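Type III secretion system effector HopBA1 (Pseudomonas syringae pv. aptata, PDB 5T09) acts as a virulence factor that the Arabidopsis resistance protein RBA1 recognises, enhancing RBA1 self-association and so triggering plant cell death. Local coordinates at residues A43-N48 with A182-V187; L49-D54 with G208-F213; K63-S68 with S124-S129; V77-V82 with G134-G139; E83-S88 with H106-S111. All blocks are in the same frame, centred on the assembly; numbering follows the deposited sequence.

Interaction 1 of 5, residues A43-N48 with A182-V187; sequences AASDNN and ANKSIV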
# COMPACT_ATOMS: atom_id res chain seq x y z
N ALA A 43 6.56 -2.68 -12.27
CA ALA A 43 5.83 -1.44 -12.09
C ALA A 43 6.64 -0.44 -11.27
O ALA A 43 6.65 0.76 -11.58
CB ALA A 43 4.48 -1.71 -11.42
N ALA A 44 7.32 -0.91 -10.23
CA ALA A 44 8.20 -0.03 -9.47
C ALA A 44 9.41 0.39 -10.29
O ALA A 44 9.90 1.52 -10.15
CB ALA A 44 8.64 -0.71 -8.17
N SER A 45 9.91 -0.50 -11.15
CA SER A 45 11.06 -0.16 -11.98
C SER A 45 10.72 0.95 -12.97
O SER A 45 11.60 1.73 -13.35
CB SER A 45 11.56 -1.39 -12.73
OG SER A 45 12.67 -1.07 -13.55
N ASP A 46 9.46 1.05 -13.38
CA ASP A 46 9.05 2.02 -14.39
C ASP A 46 8.51 3.32 -13.82
O ASP A 46 8.27 4.26 -14.58
CB ASP A 46 7.99 1.40 -15.31
CG ASP A 46 8.49 0.17 -16.05
OD1 ASP A 46 9.72 0.05 -16.23
OD2 ASP A 46 7.66 -0.67 -16.45
N ASN A 47 8.32 3.41 -12.50
CA ASN A 47 7.72 4.59 -11.89
C ASN A 47 8.48 4.97 -10.62
O ASN A 47 8.99 4.11 -9.90
CB ASN A 47 6.25 4.35 -11.53
CG ASN A 47 5.36 4.27 -12.76
OD1 ASN A 47 4.90 5.28 -13.27
ND2 ASN A 47 5.11 3.05 -13.22
N ASN A 48 8.52 6.28 -10.36
CA ASN A 48 9.06 6.77 -9.10
C ASN A 48 8.10 6.59 -7.94
O ASN A 48 8.54 6.61 -6.78
CB ASN A 48 9.42 8.26 -9.22
CG ASN A 48 10.65 8.50 -10.06
OD1 ASN A 48 11.54 7.64 -10.14
ND2 ASN A 48 10.72 9.66 -10.70
N ALA A 182 14.90 9.14 -0.91
CA ALA A 182 14.47 7.94 -1.61
C ALA A 182 14.45 8.16 -3.12
O ALA A 182 13.95 9.18 -3.60
CB ALA A 182 13.08 7.52 -1.13
N ASN A 183 15.02 7.21 -3.86
CA ASN A 183 14.85 7.20 -5.30
C ASN A 183 13.38 6.96 -5.66
O ASN A 183 12.72 7.83 -6.24
CB ASN A 183 15.74 6.13 -5.92
CG ASN A 183 16.00 6.36 -7.39
OD1 ASN A 183 16.28 7.49 -7.81
ND2 ASN A 183 15.92 5.30 -8.19
N LYS A 184 12.86 5.79 -5.30
CA LYS A 184 11.47 5.43 -5.55
C LYS A 184 10.80 5.04 -4.24
O LYS A 184 11.45 4.56 -3.31
CB LYS A 184 11.38 4.28 -6.54
CG LYS A 184 12.12 4.54 -7.84
CD LYS A 184 12.05 3.35 -8.76
CE LYS A 184 12.67 3.67 -10.10
NZ LYS A 184 12.63 2.49 -11.00
N SER A 185 9.49 5.26 -4.18
CA SER A 185 8.69 4.95 -3.00
C SER A 185 7.44 4.18 -3.40
O SER A 185 6.95 4.31 -4.52
CB SER A 185 8.29 6.23 -2.25
OG SER A 185 7.60 5.91 -1.06
N ILE A 186 6.95 3.38 -2.47
CA ILE A 186 5.66 2.71 -2.60
C ILE A 186 4.79 3.15 -1.44
O ILE A 186 5.25 3.20 -0.29
CB ILE A 186 5.81 1.17 -2.61
CG1 ILE A 186 6.55 0.73 -3.87
CG2 ILE A 186 4.44 0.50 -2.52
CD1 ILE A 186 6.96 -0.72 -3.87
N VAL A 187 3.54 3.49 -1.74
CA VAL A 187 2.53 3.81 -0.73
C VAL A 187 1.53 2.66 -0.71
O VAL A 187 0.94 2.32 -1.74
CB VAL A 187 1.84 5.15 -1.03
CG1 VAL A 187 0.60 5.34 -0.15
CG2 VAL A 187 2.81 6.29 -0.83
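Lys-184 and Asn-48 set their side chains across one another at about a right angle. The lysine, extended beyond CG, runs to the end of helix 36-46, and Asn-48 lies athwart its root, with Asn-48 OD1 3.9 Å from Lys-184 CG. Because CG lies beside the backbone N (chi1 -54°), the chain leaves strand 184-190 toward the helix. On the way its methylenes slide past main-chain oxygens, with Lys-184 CD 3.4 Å from Asn-47 O. The ammonium then grips two carbonyls of the last helical turn in different ways. Lys-184 NZ reaches Ala-44 O at 3.0 Å on a lone pair in the carbonyl plane, whereas it meets Ser-45 O at 2.7 Å from above the plane of the Ser-45 carbonyl. A weak third bond goes to Ala-75 O. Next along the strand, Ser-185 N donates to Asn-48 O over 3.1 Å at 166°, the first rung between strand 184-190 and the chain entering strand 49-54. Asn-47 steadies the helix exit: its ND2 donates to Ala-43 O at 3.2 Å, while its OD1 accepts from Asn-28 N. Asp-46 is salt-bridged to Arg-33 instead. A long cation suits this place, since carbonyls in the last turn of a helix are short of amide donors; Ala-44 O has only a weak one, from Asn-47 N. The partial negative charge there probably stabilises the ammonium, tying the helix end to the start of an inner strand.

Interaction 2 of 5, residues L49-D54 with G208-F213; sequences LVYIGD and GLVISF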
# COMPACT_ATOMS: atom_id res chain seq x y z
N LEU A 49 6.81 6.39 -8.21
CA LEU A 49 5.83 6.24 -7.15
C LEU A 49 4.79 5.22 -7.58
O LEU A 49 4.20 5.34 -8.66
CB LEU A 49 5.16 7.58 -6.82
CG LEU A 49 4.09 7.56 -5.73
CD1 LEU A 49 4.67 7.11 -4.40
CD2 LEU A 49 3.45 8.93 -5.58
N VAL A 50 4.57 4.22 -6.73
CA VAL A 50 3.58 3.17 -6.96
C VAL A 50 2.67 3.11 -5.74
O VAL A 50 3.14 3.17 -4.60
CB VAL A 50 4.25 1.80 -7.20
CG1 VAL A 50 3.20 0.68 -7.25
CG2 VAL A 50 5.05 1.82 -8.50
N TYR A 51 1.37 2.99 -5.98
CA TYR A 51 0.39 2.78 -4.93
C TYR A 51 -0.09 1.34 -4.98
O TYR A 51 -0.50 0.85 -6.04
CB TYR A 51 -0.80 3.73 -5.09
CG TYR A 51 -0.48 5.19 -4.89
CD1 TYR A 51 -0.53 5.76 -3.62
CD2 TYR A 51 -0.13 6.00 -5.96
CE1 TYR A 51 -0.24 7.10 -3.43
CE2 TYR A 51 0.17 7.33 -5.78
CZ TYR A 51 0.11 7.88 -4.51
OH TYR A 51 0.40 9.21 -4.33
N ILE A 52 -0.04 0.66 -3.84
CA ILE A 52 -0.58 -0.69 -3.70
C ILE A 52 -1.90 -0.58 -2.97
O ILE A 52 -1.94 -0.27 -1.77
CB ILE A 52 0.39 -1.62 -2.96
CG1 ILE A 52 1.69 -1.78 -3.75
CG2 ILE A 52 -0.25 -2.99 -2.73
CD1 ILE A 52 2.76 -2.58 -3.02
N GLY A 53 -3.00 -0.83 -3.68
CA GLY A 53 -4.32 -0.74 -3.08
C GLY A 53 -4.62 -1.97 -2.24
O GLY A 53 -4.85 -3.05 -2.78
N ASP A 54 -4.60 -1.80 -0.93
CA ASP A 54 -4.78 -2.94 -0.04
C ASP A 54 -6.25 -3.35 0.02
O ASP A 54 -7.15 -2.51 -0.04
CB ASP A 54 -4.30 -2.61 1.37
CG ASP A 54 -4.08 -3.85 2.21
OD1 ASP A 54 -3.40 -4.78 1.72
OD2 ASP A 54 -4.61 -3.91 3.34
N GLY A 208 0.98 8.72 -9.41
CA GLY A 208 1.74 7.49 -9.32
C GLY A 208 0.97 6.35 -9.96
O GLY A 208 -0.23 6.45 -10.23
N LEU A 209 1.69 5.26 -10.20
CA LEU A 209 1.10 4.04 -10.73
C LEU A 209 0.33 3.34 -9.61
O LEU A 209 0.89 3.03 -8.56
CB LEU A 209 2.20 3.14 -11.29
CG LEU A 209 1.85 1.89 -12.11
CD1 LEU A 209 1.42 0.73 -11.23
CD2 LEU A 209 0.77 2.20 -13.14
N VAL A 210 -0.97 3.11 -9.83
CA VAL A 210 -1.84 2.49 -8.84
C VAL A 210 -2.08 1.04 -9.24
O VAL A 210 -2.44 0.76 -10.39
CB VAL A 210 -3.17 3.24 -8.70
CG1 VAL A 210 -4.06 2.56 -7.67
CG2 VAL A 210 -2.91 4.69 -8.30
N ILE A 211 -1.89 0.13 -8.30
CA ILE A 211 -2.09 -1.30 -8.51
C ILE A 211 -3.33 -1.74 -7.75
O ILE A 211 -3.54 -1.34 -6.60
CB ILE A 211 -0.86 -2.11 -8.05
CG1 ILE A 211 0.36 -1.74 -8.89
CG2 ILE A 211 -1.16 -3.62 -8.13
CD1 ILE A 211 1.64 -2.44 -8.48
N SER A 212 -4.15 -2.56 -8.39
CA SER A 212 -5.29 -3.21 -7.77
C SER A 212 -5.12 -4.71 -7.90
O SER A 212 -4.22 -5.20 -8.59
CB SER A 212 -6.61 -2.77 -8.43
OG SER A 212 -6.67 -3.20 -9.77
N PHE A 213 -6.00 -5.46 -7.24
CA PHE A 213 -5.88 -6.91 -7.20
C PHE A 213 -7.19 -7.58 -7.60
O PHE A 213 -8.26 -7.20 -7.13
CB PHE A 213 -5.45 -7.37 -5.81
CG PHE A 213 -4.06 -6.96 -5.46
CD1 PHE A 213 -2.98 -7.73 -5.85
CD2 PHE A 213 -3.83 -5.78 -4.78
CE1 PHE A 213 -1.69 -7.34 -5.54
CE2 PHE A 213 -2.55 -5.38 -4.47
CZ PHE A 213 -1.47 -6.16 -4.85
O HOH W 1 -6.84 -3.63 -4.58
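Tyr-51 and Leu-209 meet where the two strands are drawn most closely together. Tyr-51 N donates to Leu-209 O at 2.6 Å, nearly straight at 167°, and Tyr-51 O in turn accepts from Ile-211 N at 2.7 Å. Branched residues fill the face shared by Val-50, Ile-52, Leu-209 and Ile-211; there Val-50 CG1, anti to its own N (chi1 172°), touches Ile-211 CD1 at 3.7 Å. On the other face Tyr-51 CD2 lies against Val-210 CG2, while CE2 at the ring edge comes within 3.9 Å of Gly-208 CA. Having no side chain, Gly-208 leaves the room this broad ring needs. The ladder belongs to the parallel beta core of an EreA/ChaN-like alpha-beta fold, in which strand 49-54 lies between 184-190 and 209-214. Pro-202 and Met-205 of the potassium site pack on Tyr-51, whose hydroxyl is bonded to Arg-206 O and whose side chain is about 7 Å from the metal. Toward Gly-53 the strands drift apart. Gly-53 N still bonds to Ile-211 O at 3.0 Å, but beyond it a water donates to Gly-53 O at 2.7 Å and accepts only weakly from Phe-213 N. Here the partly exposed Phe-213 turns a ring edge, not a face, to the pair: Ile-52 CG2 lies in its plane, 3.7 Å from Phe-213 CE2, and Gly-53 O meets the same edge.

Interaction 3 of 5, residues K63-S68 with S124-S129; sequences KLITES and SEALCS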
# COMPACT_ATOMS: atom_id res chain seq x y z
N LYS A 63 1.80 -11.14 1.41
CA LYS A 63 2.73 -12.17 0.97
C LYS A 63 3.48 -11.73 -0.28
O LYS A 63 4.69 -11.97 -0.40
CB LYS A 63 1.99 -13.48 0.70
CG LYS A 63 1.66 -14.30 1.93
CD LYS A 63 0.91 -15.58 1.58
CE LYS A 63 1.73 -16.50 0.67
NZ LYS A 63 1.04 -17.80 0.40
N LEU A 64 2.78 -11.10 -1.22
CA LEU A 64 3.44 -10.61 -2.42
C LEU A 64 4.54 -9.61 -2.08
O LEU A 64 5.64 -9.68 -2.63
CB LEU A 64 2.40 -9.96 -3.35
CG LEU A 64 2.96 -9.24 -4.58
CD1 LEU A 64 3.78 -10.20 -5.43
CD2 LEU A 64 1.84 -8.62 -5.38
N ILE A 65 4.26 -8.68 -1.16
CA ILE A 65 5.27 -7.69 -0.79
C ILE A 65 6.47 -8.35 -0.14
O ILE A 65 7.62 -8.02 -0.44
CB ILE A 65 4.64 -6.61 0.11
CG1 ILE A 65 3.59 -5.82 -0.68
CG2 ILE A 65 5.70 -5.67 0.66
CD1 ILE A 65 2.78 -4.83 0.14
N THR A 66 6.23 -9.31 0.75
CA THR A 66 7.33 -10.05 1.37
C THR A 66 8.25 -10.65 0.31
O THR A 66 9.48 -10.52 0.40
CB THR A 66 6.78 -11.15 2.28
OG1 THR A 66 6.04 -10.57 3.36
CG2 THR A 66 7.90 -12.01 2.86
N GLU A 67 7.67 -11.31 -0.69
CA GLU A 67 8.47 -11.98 -1.70
C GLU A 67 9.14 -11.01 -2.67
O GLU A 67 10.10 -11.39 -3.34
CB GLU A 67 7.60 -12.97 -2.48
CG GLU A 67 6.94 -14.03 -1.61
CD GLU A 67 5.93 -14.86 -2.38
OE1 GLU A 67 5.85 -14.71 -3.62
OE2 GLU A 67 5.21 -15.66 -1.74
N SER A 68 8.65 -9.77 -2.75
CA SER A 68 9.19 -8.78 -3.67
C SER A 68 10.19 -7.84 -3.01
O SER A 68 10.83 -7.06 -3.72
CB SER A 68 8.04 -7.94 -4.26
OG SER A 68 7.09 -8.76 -4.91
N SER A 124 2.86 -7.97 9.21
CA SER A 124 4.07 -7.76 10.00
C SER A 124 5.29 -8.35 9.31
O SER A 124 6.35 -7.72 9.26
CB SER A 124 3.89 -8.36 11.39
OG SER A 124 2.77 -7.79 12.05
N GLU A 125 5.16 -9.56 8.76
CA GLU A 125 6.28 -10.15 8.03
C GLU A 125 6.68 -9.28 6.85
O GLU A 125 7.88 -9.12 6.57
CB GLU A 125 5.91 -11.56 7.54
CG GLU A 125 7.08 -12.30 6.90
CD GLU A 125 6.69 -13.65 6.31
OE1 GLU A 125 5.50 -13.83 5.96
OE2 GLU A 125 7.57 -14.52 6.19
N ALA A 126 5.71 -8.70 6.14
CA ALA A 126 6.02 -7.87 4.98
C ALA A 126 6.78 -6.61 5.39
O ALA A 126 7.76 -6.23 4.74
CB ALA A 126 4.74 -7.52 4.23
N LEU A 127 6.33 -5.94 6.45
CA LEU A 127 7.04 -4.76 6.93
C LEU A 127 8.46 -5.12 7.35
O LEU A 127 9.42 -4.41 7.00
CB LEU A 127 6.28 -4.13 8.09
CG LEU A 127 4.85 -3.67 7.79
CD1 LEU A 127 4.23 -3.05 9.02
CD2 LEU A 127 4.81 -2.71 6.61
N CYS A 128 8.62 -6.21 8.10
CA CYS A 128 9.95 -6.64 8.51
C CYS A 128 10.81 -7.00 7.30
O CYS A 128 11.98 -6.60 7.23
CB CYS A 128 9.84 -7.82 9.47
SG CYS A 128 9.21 -7.38 11.11
N SER A 129 10.25 -7.73 6.34
CA SER A 129 11.02 -8.14 5.17
C SER A 129 11.47 -6.93 4.36
O SER A 129 12.57 -6.92 3.80
CB SER A 129 10.20 -9.09 4.30
OG SER A 129 9.71 -10.18 5.06
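Thr-66 faces Ala-126 and Ser-129 with both branches, and one torsion places them: at chi1 -63° OG1 stands beside the backbone N while CG2 lies anti to it. The hydroxyl is thereby set over Ala-126, and the methyl is carried across to Ser-129. The contact joins helices 60-74 and 117-132, each part of a beta-alpha-beta crossover of the parallel sheet, lying next to each other on the same face of it. They run nearly parallel, the axes of the two segments 8.1 Å apart and inclined at 21°. Small residues allow this close approach. Alanine's lone methyl lets the hydroxyl come near the backbone, with Thr-66 OG1 3.1 Å from Ala-126 CA and 3.4 Å from Ala-126 CB. The hydroxyl's hydrogen bond is to Pro-62 O, one turn back in its own helix, so its polarity is met without a partner across the groove. Nearer the sheet Ile-65 CG2 meets Ala-126 CB at 4.1 Å, and Ile-65 also packs on Trp-188. On the outer side the extended Glu-125 brings its chain past Thr-66, its carboxylate carbon CD 4.0 Å from Thr-66 CG2; the residue is partly exposed. That methyl also rests 3.4 Å from Ser-129 OG. The serine turns its hydroxyl back into its own helix: Ser-129 OG, at 2.6 Å, and Ser-129 N reach Glu-125 O from opposite faces of the carbonyl plane.

Interaction 4 of 5, residues V77-V82 with G134-G139; sequences VDHLAV and GIYVSG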
# COMPACT_ATOMS: atom_id res chain seq x y z
N VAL A 77 13.55 0.93 -5.10
CA VAL A 77 12.58 1.27 -4.06
C VAL A 77 13.32 1.39 -2.73
O VAL A 77 13.82 0.40 -2.20
CB VAL A 77 11.46 0.23 -3.98
CG1 VAL A 77 10.46 0.59 -2.87
CG2 VAL A 77 10.74 0.11 -5.32
N ASP A 78 13.40 2.61 -2.20
CA ASP A 78 14.06 2.86 -0.93
C ASP A 78 13.09 3.18 0.20
O ASP A 78 13.52 3.31 1.35
CB ASP A 78 15.05 4.02 -1.07
CG ASP A 78 16.12 3.74 -2.11
OD1 ASP A 78 16.63 2.61 -2.16
OD2 ASP A 78 16.45 4.67 -2.88
N HIS A 79 11.79 3.30 -0.09
CA HIS A 79 10.84 3.78 0.90
C HIS A 79 9.51 3.07 0.71
O HIS A 79 9.01 2.97 -0.42
CB HIS A 79 10.65 5.30 0.76
CG HIS A 79 9.70 5.88 1.77
ND1 HIS A 79 8.74 6.81 1.43
CD2 HIS A 79 9.58 5.67 3.10
CE1 HIS A 79 8.06 7.14 2.51
NE2 HIS A 79 8.55 6.47 3.54
N LEU A 80 8.94 2.59 1.81
CA LEU A 80 7.62 1.97 1.83
C LEU A 80 6.79 2.66 2.90
O LEU A 80 7.07 2.51 4.10
CB LEU A 80 7.72 0.47 2.08
CG LEU A 80 6.40 -0.28 2.29
CD1 LEU A 80 5.54 -0.23 1.04
CD2 LEU A 80 6.69 -1.71 2.71
N ALA A 81 5.77 3.40 2.48
CA ALA A 81 4.92 4.17 3.38
C ALA A 81 3.57 3.47 3.48
O ALA A 81 2.92 3.23 2.46
CB ALA A 81 4.77 5.60 2.86
N VAL A 82 3.15 3.14 4.70
CA VAL A 82 2.04 2.22 4.91
C VAL A 82 0.97 2.86 5.79
O VAL A 82 1.27 3.59 6.74
CB VAL A 82 2.51 0.89 5.52
CG1 VAL A 82 3.62 0.29 4.67
CG2 VAL A 82 2.97 1.08 6.97
N GLY A 134 16.61 -3.28 3.44
CA GLY A 134 17.16 -1.96 3.24
C GLY A 134 16.16 -0.90 2.87
O GLY A 134 16.56 0.20 2.46
N ILE A 135 14.86 -1.17 3.00
CA ILE A 135 13.81 -0.22 2.67
C ILE A 135 13.34 0.45 3.96
O ILE A 135 13.01 -0.23 4.94
CB ILE A 135 12.64 -0.91 1.95
CG1 ILE A 135 13.11 -1.51 0.62
CG2 ILE A 135 11.50 0.08 1.70
CD1 ILE A 135 12.08 -2.38 -0.07
N TYR A 136 13.29 1.78 3.94
CA TYR A 136 12.76 2.54 5.07
C TYR A 136 11.24 2.42 5.11
O TYR A 136 10.55 2.80 4.15
CB TYR A 136 13.20 4.00 4.95
CG TYR A 136 12.60 4.94 5.97
CD1 TYR A 136 12.39 4.55 7.28
CD2 TYR A 136 12.27 6.25 5.61
CE1 TYR A 136 11.85 5.42 8.21
CE2 TYR A 136 11.73 7.13 6.54
CZ TYR A 136 11.53 6.71 7.83
OH TYR A 136 10.99 7.58 8.75
N VAL A 137 10.71 1.88 6.20
CA VAL A 137 9.27 1.68 6.38
C VAL A 137 8.77 2.75 7.34
O VAL A 137 9.27 2.88 8.46
CB VAL A 137 8.96 0.28 6.93
CG1 VAL A 137 7.46 0.04 6.93
CG2 VAL A 137 9.68 -0.80 6.13
N SER A 138 7.76 3.51 6.91
CA SER A 138 7.20 4.57 7.74
C SER A 138 5.69 4.54 7.64
O SER A 138 5.11 3.88 6.78
CB SER A 138 7.74 5.95 7.32
OG SER A 138 7.21 6.33 6.07
N GLY A 139 5.05 5.29 8.53
CA GLY A 139 3.60 5.35 8.60
C GLY A 139 3.05 6.61 7.96
O GLY A 139 3.69 7.66 7.96
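His-79 and Ser-138 join through their side chains: NE2 and OG are 2.9 Å apart in a nearly straight hydrogen bond (164°), in which either could be the donor. The hydroxyl lies at the imidazole edge, near the ring plane, placed there by a chi1 of 70° that sets Ser-138 OG between its own backbone N and carbonyl carbon. The same edge faces Tyr-136 O, 3.2 Å from His-79 CD2. Tyr-136 projects alongside the histidine, but the rings, 30° from parallel, are slid so far apart that they barely overlap. Behind this polar cluster runs the parallel ladder, in which Leu-80 N donates to Tyr-136 O at 2.8 Å and Leu-80 O accepts from Ser-138 N at 3.1 Å. The opposite face is apolar. Ile-135 CG2 packs 3.8 Å from Leu-80 CB, and Leu-80, Val-82 and Val-137 continue onto helix 117-132, where branched aliphatics fill the gap between sheet and helix. Farther out, Gly-134 closes that helix in a Schellman motif, its positive phi coming easily to glycine; its carbonyl binds Lys-73, which also forms a salt bridge with Asp-78. On the histidine side, Glu-176 of helix 166-179 is hydrogen-bonded to Tyr-136 OH, holding the end of that ring. A weak bond links His-79 ND1 to Ser-185 OG on the next strand. With a firm bond at NE2 and this weak one at ND1, the buried imidazole links side chains of three adjacent strands, which probably restrains the ring from flipping.

Interaction 5 of 5, residues E83-S88 with H106-S111; sequences EFVKHS and HFLEAS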
# COMPACT_ATOMS: atom_id res chain seq x y z
N GLU A 83 -0.29 2.55 5.47
CA GLU A 83 -1.43 3.01 6.26
C GLU A 83 -1.43 2.40 7.65
O GLU A 83 -2.00 2.98 8.58
CB GLU A 83 -2.73 2.66 5.54
CG GLU A 83 -3.99 2.93 6.36
CD GLU A 83 -5.26 2.45 5.69
OE1 GLU A 83 -5.17 1.69 4.70
OE2 GLU A 83 -6.36 2.83 6.15
N PHE A 84 -0.83 1.23 7.82
CA PHE A 84 -0.99 0.46 9.05
C PHE A 84 -0.33 1.13 10.25
O PHE A 84 -0.62 0.74 11.39
CB PHE A 84 -0.44 -0.94 8.85
CG PHE A 84 -0.90 -1.59 7.57
CD1 PHE A 84 -2.24 -1.84 7.36
CD2 PHE A 84 0.01 -1.94 6.59
CE1 PHE A 84 -2.68 -2.42 6.19
CE2 PHE A 84 -0.42 -2.53 5.41
CZ PHE A 84 -1.76 -2.77 5.21
N VAL A 85 0.51 2.14 10.03
CA VAL A 85 1.20 2.85 11.09
C VAL A 85 0.85 4.32 10.98
O VAL A 85 0.89 4.89 9.88
CB VAL A 85 2.72 2.65 11.02
CG1 VAL A 85 3.41 3.39 12.17
CG2 VAL A 85 3.07 1.18 11.06
N LYS A 86 0.52 4.93 12.11
CA LYS A 86 0.28 6.37 12.14
C LYS A 86 1.60 7.11 12.08
O LYS A 86 2.58 6.72 12.72
CB LYS A 86 -0.49 6.74 13.41
CG LYS A 86 -1.89 6.14 13.43
CD LYS A 86 -2.36 5.80 14.83
CE LYS A 86 -3.62 4.92 14.79
NZ LYS A 86 -3.40 3.63 14.07
N HIS A 87 1.65 8.15 11.25
CA HIS A 87 2.89 8.89 11.08
C HIS A 87 3.41 9.41 12.41
O HIS A 87 4.63 9.55 12.59
CB HIS A 87 2.70 10.04 10.10
CG HIS A 87 3.96 10.80 9.81
ND1 HIS A 87 4.24 12.01 10.39
CD2 HIS A 87 5.02 10.50 9.03
CE1 HIS A 87 5.42 12.44 9.97
NE2 HIS A 87 5.91 11.54 9.14
N SER A 88 2.51 9.71 13.34
CA SER A 88 2.90 10.24 14.64
C SER A 88 3.55 9.19 15.53
O SER A 88 4.21 9.55 16.51
CB SER A 88 1.67 10.81 15.34
OG SER A 88 0.70 9.80 15.57
N HIS A 106 2.28 -7.11 17.60
CA HIS A 106 1.70 -6.57 18.83
C HIS A 106 1.48 -5.06 18.72
O HIS A 106 0.50 -4.54 19.26
CB HIS A 106 2.61 -6.88 20.02
CG HIS A 106 1.89 -6.94 21.33
ND1 HIS A 106 1.11 -8.01 21.71
CD2 HIS A 106 1.84 -6.06 22.36
CE1 HIS A 106 0.61 -7.79 22.91
NE2 HIS A 106 1.03 -6.61 23.33
N PHE A 107 2.37 -4.36 18.01
CA PHE A 107 2.21 -2.92 17.85
C PHE A 107 1.03 -2.57 16.94
O PHE A 107 0.36 -1.56 17.15
CB PHE A 107 3.50 -2.32 17.29
CG PHE A 107 3.41 -0.85 16.98
CD1 PHE A 107 3.69 0.10 17.94
CD2 PHE A 107 3.04 -0.42 15.71
CE1 PHE A 107 3.61 1.45 17.65
CE2 PHE A 107 2.95 0.93 15.42
CZ PHE A 107 3.24 1.86 16.39
N LEU A 108 0.76 -3.40 15.93
CA LEU A 108 -0.31 -3.13 14.98
C LEU A 108 -1.66 -3.66 15.44
O LEU A 108 -2.69 -3.26 14.89
CB LEU A 108 0.02 -3.74 13.62
CG LEU A 108 1.23 -3.17 12.88
CD1 LEU A 108 1.56 -4.02 11.65
CD2 LEU A 108 0.97 -1.74 12.47
N GLU A 109 -1.68 -4.53 16.45
CA GLU A 109 -2.90 -5.27 16.78
C GLU A 109 -4.02 -4.33 17.23
O GLU A 109 -5.17 -4.50 16.82
CB GLU A 109 -2.60 -6.30 17.86
CG GLU A 109 -3.67 -7.35 18.04
CD GLU A 109 -3.26 -8.43 19.02
OE1 GLU A 109 -2.69 -8.09 20.08
OE2 GLU A 109 -3.50 -9.62 18.73
N ALA A 110 -3.69 -3.34 18.06
CA ALA A 110 -4.71 -2.45 18.61
C ALA A 110 -5.58 -1.85 17.51
O ALA A 110 -6.81 -1.78 17.64
CB ALA A 110 -4.06 -1.35 19.44
N SER A 111 -4.96 -1.40 16.42
CA SER A 111 -5.69 -0.74 15.35
C SER A 111 -6.02 -1.65 14.17
O SER A 111 -6.96 -1.36 13.43
CB SER A 111 -4.89 0.47 14.83
OG SER A 111 -4.84 1.49 15.82
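Phe-107 turns an edge to Val-85: CE2 lies 4.1 Å from Val-85 CG1, which sits near the ring plane, and the two side chains cross at about a right angle. The other ring, Phe-84, leads away from helix 101-112 and presses into a cluster of tryptophans. It meets Trp-188 and Trp-112 edge-to-face, and Trp-119 with planes at about 80°, so that what it offers the helix is its CB and carbonyl. Leu-108 meets that CB and carbonyl. Its CD2 comes to 3.1 Å from Phe-84 O, a tight approach, and also touches Phe-84 CB at 4.0 Å and Val-85 CG2 at 3.9 Å. One methyl thus serves both residues, while the two branches of Val-85 are divided between Phe-107 and Leu-108; CG1 is anti to the backbone N and CG2 stands beside it. At the partly exposed margin the contact becomes polar. Lys-86 bends at chi2 (148°) and again at chi4 (59°), bringing NZ round to donate to Ser-111 OG at 3.1 Å. A long flexible chain can reach across to the helix, and a small hydroxyl near the helix end can receive it. The segment 83-88 is where the chain turns a corner after strand 77-82, with backbone hydrogen bonds between Asp-141 of the edge strand and both Val-85 and His-87. Around it, Val-85 also packs on Phe-93 of helix 90-99, and Leu-108 continues onto Leu-120 and Leu-127, so the corner is wedged among helices 90-99, 101-112 and 117-132.

In the fold
Interactions 1, 2 and 4 share one sheet, whose parallel strands run in the order 136-141, 77-82, 184-190, 49-54, 209-214. Interaction 1 lies between the other two, about 10 and 11 Å from them centre to centre, and is hydrogen-bonded to both. Interaction 3 joins the helices that lead into the strands of interaction 4, and touches interactions 2, 4 and 5. Interaction 5, at the exit of strand 77-82, is about 23 Å from interaction 1, on the opposite side of the chain's centre. Along the chain, interactions 3, 4 and 5 fall between the segments of 1 and 2, so the first strand, 49-54, and the late strands 184-190 and 209-214 come together within the parallel core.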